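Local coordinates for endoglucanase EG-II (Hypocrea jecorina, PDB 3QR3), which hydrolyses internal beta-1,4-glucosidic bonds in cellulose, acting as an endoglucanase with a TIM-barrel catalytic domain, at residues H219-S224 with L258-G263; T235-G240 with C274-Y279. All blocks are in the same frame, centred on the assembly; numbering follows the deposited sequence.

Contact 1. Residues H219-S224 with L258-G263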
loop_
_atom_site.group_PDB
_atom_site.type_symbol
_atom_site.label_atom_id
_atom_site.label_comp_id
_atom_site.label_asym_id
_atom_site.label_seq_id
_atom_site.Cartn_x
_atom_site.Cartn_y
_atom_site.Cartn_z
ATOM N N HIS A 219 7.569 -2.378 3.584
ATOM C CA HIS A 219 7.434 -1.060 4.182
ATOM C C HIS A 219 8.736 -0.715 4.894
ATOM O O HIS A 219 9.444 -1.603 5.356
ATOM C CB HIS A 219 6.317 -1.074 5.229
ATOM C CG HIS A 219 4.944 -1.170 4.650
ATOM N ND1 HIS A 219 3.807 -0.920 5.391
ATOM C CD2 HIS A 219 4.520 -1.460 3.397
ATOM C CE1 HIS A 219 2.744 -1.067 4.623
ATOM N NE2 HIS A 219 3.148 -1.392 3.407
ATOM N N LYS A 220 9.046 0.569 5.014
ATOM C CA LYS A 220 10.189 0.968 5.829
ATOM C C LYS A 220 10.109 2.440 6.177
ATOM O O LYS A 220 9.940 3.285 5.295
ATOM C CB LYS A 220 11.517 0.674 5.117
ATOM C CG LYS A 220 12.719 0.574 6.062
ATOM C CD LYS A 220 12.537 -0.552 7.093
ATOM C CE LYS A 220 13.708 -0.625 8.068
ATOM N NZ LYS A 220 13.837 0.606 8.923
ATOM N N TYR A 221 10.228 2.740 7.465
ATOM C CA TYR A 221 10.259 4.117 7.932
ATOM C C TYR A 221 11.670 4.525 8.329
ATOM O O TYR A 221 12.594 3.706 8.333
ATOM C CB TYR A 221 9.231 4.347 9.059
ATOM C CG TYR A 221 7.837 4.325 8.491
ATOM C CD1 TYR A 221 7.330 5.428 7.820
ATOM C CD2 TYR A 221 7.059 3.183 8.555
ATOM C CE1 TYR A 221 6.068 5.409 7.263
ATOM C CE2 TYR A 221 5.799 3.153 7.998
ATOM C CZ TYR A 221 5.311 4.265 7.353
ATOM O OH TYR A 221 4.060 4.245 6.794
ATOM N N LEU A 222 11.844 5.805 8.621
ATOM C CA LEU A 222 13.188 6.353 8.738
ATOM C C LEU A 222 13.479 6.895 10.129
ATOM O O LEU A 222 14.568 7.404 10.380
ATOM C CB LEU A 222 13.430 7.434 7.676
ATOM C CG LEU A 222 13.641 6.947 6.229
ATOM C CD1 LEU A 222 12.368 6.326 5.639
ATOM C CD2 LEU A 222 14.130 8.092 5.347
ATOM N N ASP A 223 12.514 6.775 11.034
ATOM C CA ASP A 223 12.734 7.218 12.402
ATOM C C ASP A 223 13.400 6.130 13.244
ATOM O O ASP A 223 13.572 4.996 12.791
ATOM C CB ASP A 223 11.451 7.762 13.050
ATOM C CG ASP A 223 10.302 6.768 13.038
ATOM O OD1 ASP A 223 10.405 5.726 12.354
ATOM O OD2 ASP A 223 9.284 7.037 13.724
ATOM N N SER A 224 13.782 6.492 14.466
ATOM C CA SER A 224 14.601 5.633 15.325
ATOM C C SER A 224 14.043 4.228 15.599
ATOM O O SER A 224 14.812 3.283 15.792
ATOM C CB SER A 224 14.907 6.350 16.647
ATOM O OG SER A 224 13.713 6.789 17.275
ATOM N N LEU A 258 8.103 -0.746 -2.446
ATOM C CA LEU A 258 8.017 -0.144 -1.124
ATOM C C LEU A 258 6.705 0.637 -1.066
ATOM O O LEU A 258 6.625 1.756 -1.583
ATOM C CB LEU A 258 9.200 0.810 -0.926
ATOM C CG LEU A 258 9.330 1.618 0.363
ATOM C CD1 LEU A 258 9.465 0.710 1.571
ATOM C CD2 LEU A 258 10.527 2.559 0.266
ATOM N N THR A 259 5.678 0.042 -0.458
ATOM C CA THR A 259 4.335 0.630 -0.476
ATOM C C THR A 259 4.053 1.589 0.670
ATOM O O THR A 259 3.015 2.252 0.679
ATOM C CB THR A 259 3.245 -0.440 -0.469
ATOM O OG1 THR A 259 3.502 -1.367 0.595
ATOM C CG2 THR A 259 3.227 -1.176 -1.793
ATOM N N GLU A 260 4.956 1.652 1.644
ATOM C CA GLU A 260 4.866 2.687 2.672
ATOM C C GLU A 260 6.243 3.158 3.094
ATOM O O GLU A 260 7.097 2.360 3.484
ATOM C CB GLU A 260 4.102 2.198 3.912
ATOM C CG GLU A 260 2.589 2.258 3.786
ATOM C CD GLU A 260 1.876 2.006 5.107
ATOM O OE1 GLU A 260 2.464 2.294 6.177
ATOM O OE2 GLU A 260 0.717 1.532 5.073
ATOM N N THR A 261 6.452 4.461 3.007
ATOM C CA THR A 261 7.653 5.070 3.541
ATOM C C THR A 261 7.329 6.539 3.746
ATOM O O THR A 261 6.413 7.062 3.117
ATOM C CB THR A 261 8.880 4.863 2.617
ATOM O OG1 THR A 261 10.068 5.279 3.302
ATOM C CG2 THR A 261 8.753 5.639 1.307
ATOM N N GLY A 262 8.042 7.200 4.644
ATOM C CA GLY A 262 7.732 8.596 4.915
ATOM C C GLY A 262 8.559 9.172 6.039
ATOM O O GLY A 262 9.346 8.465 6.656
ATOM N N GLY A 263 8.388 10.465 6.295
ATOM C CA GLY A 263 9.048 11.109 7.409
ATOM C C GLY A 263 8.516 12.511 7.622
ATOM O O GLY A 263 7.655 12.985 6.874
HETATM O O HOH W 1 9.803 7.789 8.972
#
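His219 lies over Glu260 where strands 214-219 and 256-261, parallel neighbours in the TIM barrel, run out into loops. Glu260 CB sits over one face of the imidazole, 3.4 Å from the ring centroid and 8° off the normal, a close CH-pi contact. At the ring edge NE2 reaches Thr259 OG1 by a weak, strongly bent bond, while ND1 is held by Glu149 and the Thr259 hydroxyl also bonds Asp217. Lys220 meets the strand through its backbone: its N donates to Glu260 O at 3.1 Å, almost straight, and its carbonyl O stands 2.8 Å from Thr261 OG1. Leu258 CD1 packs against Lys220 N. The Tyr221 side chain, with CG beside the backbone N (chi1 -72°), reaches across the end of the strand and brings OH to Glu260 OE1 at 2.6 Å. This bond uses the anti side of the carboxylate, 27° out of its plane; the other oxygen, OE2, forms a salt bridge with Arg61. Glu260 is thereby gripped at both oxygens, and from its place at the strand end it is probably the nucleophile, as in other family 5 enzymes. Past Tyr221 the chains separate, and a water bridges them, accepting from Leu222 N and donating to Gly262 O. Leu222 still turns back to the strand, its CD1 lying 3.4 Å from Thr261 OG1.

Contact 2. Residues T235-G240 with C274-Y279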
loop_
_atom_site.group_PDB
_atom_site.type_symbol
_atom_site.label_atom_id
_atom_site.label_comp_id
_atom_site.label_asym_id
_atom_site.label_seq_id
_atom_site.Cartn_x
_atom_site.Cartn_y
_atom_site.Cartn_z
ATOM N N THR A 235 17.927 7.490 9.696
ATOM C CA THR A 235 18.555 6.509 8.808
ATOM C C THR A 235 18.027 6.658 7.386
ATOM O O THR A 235 16.909 7.145 7.176
ATOM C CB THR A 235 18.308 5.054 9.301
ATOM O OG1 THR A 235 18.985 4.116 8.448
ATOM C CG2 THR A 235 16.809 4.732 9.318
ATOM N N ASN A 236 18.839 6.255 6.412
ATOM C CA ASN A 236 18.384 6.164 5.028
ATOM C C ASN A 236 18.072 4.719 4.617
ATOM O O ASN A 236 17.705 4.456 3.470
ATOM C CB ASN A 236 19.407 6.793 4.075
ATOM C CG ASN A 236 20.743 6.092 4.118
ATOM O OD1 ASN A 236 20.826 4.914 4.456
ATOM N ND2 ASN A 236 21.801 6.814 3.777
ATOM N N ASN A 237 18.220 3.792 5.566
ATOM C CA ASN A 237 17.831 2.388 5.387
ATOM C C ASN A 237 18.620 1.582 4.361
ATOM O O ASN A 237 18.251 0.453 4.047
ATOM C CB ASN A 237 16.352 2.290 5.023
ATOM C CG ASN A 237 15.456 2.624 6.177
ATOM O OD1 ASN A 237 15.625 2.098 7.282
ATOM N ND2 ASN A 237 14.496 3.512 5.938
ATOM N N ILE A 238 19.688 2.149 3.822
ATOM C CA ILE A 238 20.428 1.452 2.776
ATOM C C ILE A 238 21.225 0.243 3.286
ATOM O O ILE A 238 21.061 -0.874 2.783
ATOM C CB ILE A 238 21.368 2.402 2.020
ATOM C CG1 ILE A 238 20.552 3.482 1.296
ATOM C CG2 ILE A 238 22.253 1.602 1.052
ATOM C CD1 ILE A 238 21.403 4.652 0.731
ATOM N N ASP A 239 22.087 0.465 4.271
ATOM C CA ASP A 239 22.906 -0.618 4.810
ATOM C C ASP A 239 22.052 -1.668 5.505
ATOM O O ASP A 239 22.273 -2.862 5.348
ATOM C CB ASP A 239 23.947 -0.070 5.787
ATOM C CG ASP A 239 25.001 0.784 5.099
ATOM O OD1 ASP A 239 25.026 0.801 3.849
ATOM O OD2 ASP A 239 25.803 1.439 5.805
ATOM N N GLY A 240 21.067 -1.211 6.272
ATOM C CA GLY A 240 20.274 -2.096 7.101
ATOM C C GLY A 240 19.156 -2.835 6.389
ATOM O O GLY A 240 18.719 -3.884 6.855
ATOM N N CYS A 274 15.874 11.407 0.694
ATOM C CA CYS A 274 16.400 11.574 -0.644
ATOM C C CYS A 274 17.503 10.547 -0.910
ATOM O O CYS A 274 17.594 10.019 -2.005
ATOM C CB CYS A 274 16.853 13.016 -0.901
ATOM S SG CYS A 274 15.436 14.162 -1.157
ATOM N N GLN A 275 18.316 10.251 0.100
ATOM C CA GLN A 275 19.304 9.180 -0.005
ATOM C C GLN A 275 18.622 7.837 -0.236
ATOM O O GLN A 275 19.059 7.052 -1.066
ATOM C CB GLN A 275 20.184 9.121 1.248
ATOM C CG GLN A 275 21.103 10.327 1.366
ATOM C CD GLN A 275 21.852 10.385 2.677
ATOM O OE1 GLN A 275 21.595 9.608 3.597
ATOM N NE2 GLN A 275 22.786 11.324 2.775
ATOM N N GLN A 276 17.538 7.585 0.493
ATOM C CA GLN A 276 16.823 6.329 0.359
ATOM C C GLN A 276 16.281 6.171 -1.057
ATOM O O GLN A 276 16.482 5.140 -1.702
ATOM C CB GLN A 276 15.668 6.242 1.365
ATOM C CG GLN A 276 15.007 4.855 1.370
ATOM C CD GLN A 276 13.775 4.801 2.249
ATOM O OE1 GLN A 276 12.698 5.264 1.865
ATOM N NE2 GLN A 276 13.923 4.231 3.431
ATOM N N ILE A 277 15.588 7.202 -1.524
ATOM C CA ILE A 277 14.976 7.198 -2.845
ATOM C C ILE A 277 16.032 7.062 -3.934
ATOM O O ILE A 277 15.826 6.368 -4.931
ATOM C CB ILE A 277 14.182 8.497 -3.083
ATOM C CG1 ILE A 277 13.058 8.616 -2.055
ATOM C CG2 ILE A 277 13.603 8.528 -4.493
ATOM C CD1 ILE A 277 12.124 7.433 -2.044
ATOM N N GLN A 278 17.166 7.728 -3.746
ATOM C CA GLN A 278 18.217 7.660 -4.743
ATOM C C GLN A 278 18.700 6.216 -4.889
ATOM O O GLN A 278 18.922 5.739 -6.002
ATOM C CB GLN A 278 19.389 8.577 -4.395
ATOM C CG GLN A 278 20.510 8.487 -5.427
ATOM C CD GLN A 278 21.776 9.203 -4.996
ATOM O OE1 GLN A 278 22.543 9.677 -5.833
ATOM N NE2 GLN A 278 22.005 9.281 -3.687
ATOM N N TYR A 279 18.844 5.523 -3.763
ATOM C CA TYR A 279 19.307 4.142 -3.800
ATOM C C TYR A 279 18.293 3.233 -4.490
ATOM O O TYR A 279 18.668 2.318 -5.225
ATOM C CB TYR A 279 19.668 3.614 -2.405
ATOM C CG TYR A 279 20.312 2.235 -2.476
ATOM C CD1 TYR A 279 21.665 2.092 -2.776
ATOM C CD2 TYR A 279 19.561 1.081 -2.268
ATOM C CE1 TYR A 279 22.256 0.834 -2.861
ATOM C CE2 TYR A 279 20.143 -0.186 -2.347
ATOM C CZ TYR A 279 21.492 -0.296 -2.648
ATOM O OH TYR A 279 22.069 -1.537 -2.729
#
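Asn236 and Ile238 meet Gln275 and Tyr279 where the start of helix 238-251 leans on helix 267-281, two successive outer helices of the barrel. The polar part of the contact centres on Asn236. Its ND2 donates to Gln275 OE1 at 2.8 Å with an N-H...O angle of 161°. The acceptor lies close to the plane of the Asn236 amide; the two amide planes are 64° apart, and the donor stands above the Gln275 carbonyl plane. At the other end of the same amide, OD1 accepts from Ile238 N at 3.1 Å, closing an Asx turn; chi1 of 62°, with CG between the backbone N and the carbonyl carbon, brings OD1 round to that bond. One residue earlier, Thr235 OG1 accepts from Asn237 N in an ST turn. The apolar part belongs to Ile238. Its CG2 sits over a face of the Tyr279 ring, 3.9 Å from the centroid, in a CH-pi contact, while CD1 packs on Tyr279 CB at 3.7 Å and also touches Gln275 O. The backbone O of Asn236 rests on the Gln276 side chain, 3.4 Å from CB. Phe242 and Ala246 of helix 238-251 also touch Tyr279. One asparagine amide thus uses its oxygen within the turn that leads into helix 238-251 and its NH2 across to helix 267-281, while Ile238 makes the apolar side of the contact on Tyr279.

Overall arrangement
Contact 1 and contact 2 are interleaved along the chain: the loop after strand 214-219 leads into helix 238-251, and strand 256-261 leads into helix 267-281, so the two contacts pair the same neighbouring beta-alpha units, first at the strand ends and then at the outer helices. Their centres are 10 Å apart. Lys220 NZ joins them by a probable hydrogen bond to Asn237 OD1 at 2.8 Å, Asn237 ND2 bonds Tyr221 O, and Leu222 CG packs 3.4 Å from Thr235 O. A sulfate, probably from the crystallisation liquor, lies about 3 Å from the Tyr221 side chain, on the probable active-site side, and about 6 Å from that of Asn237.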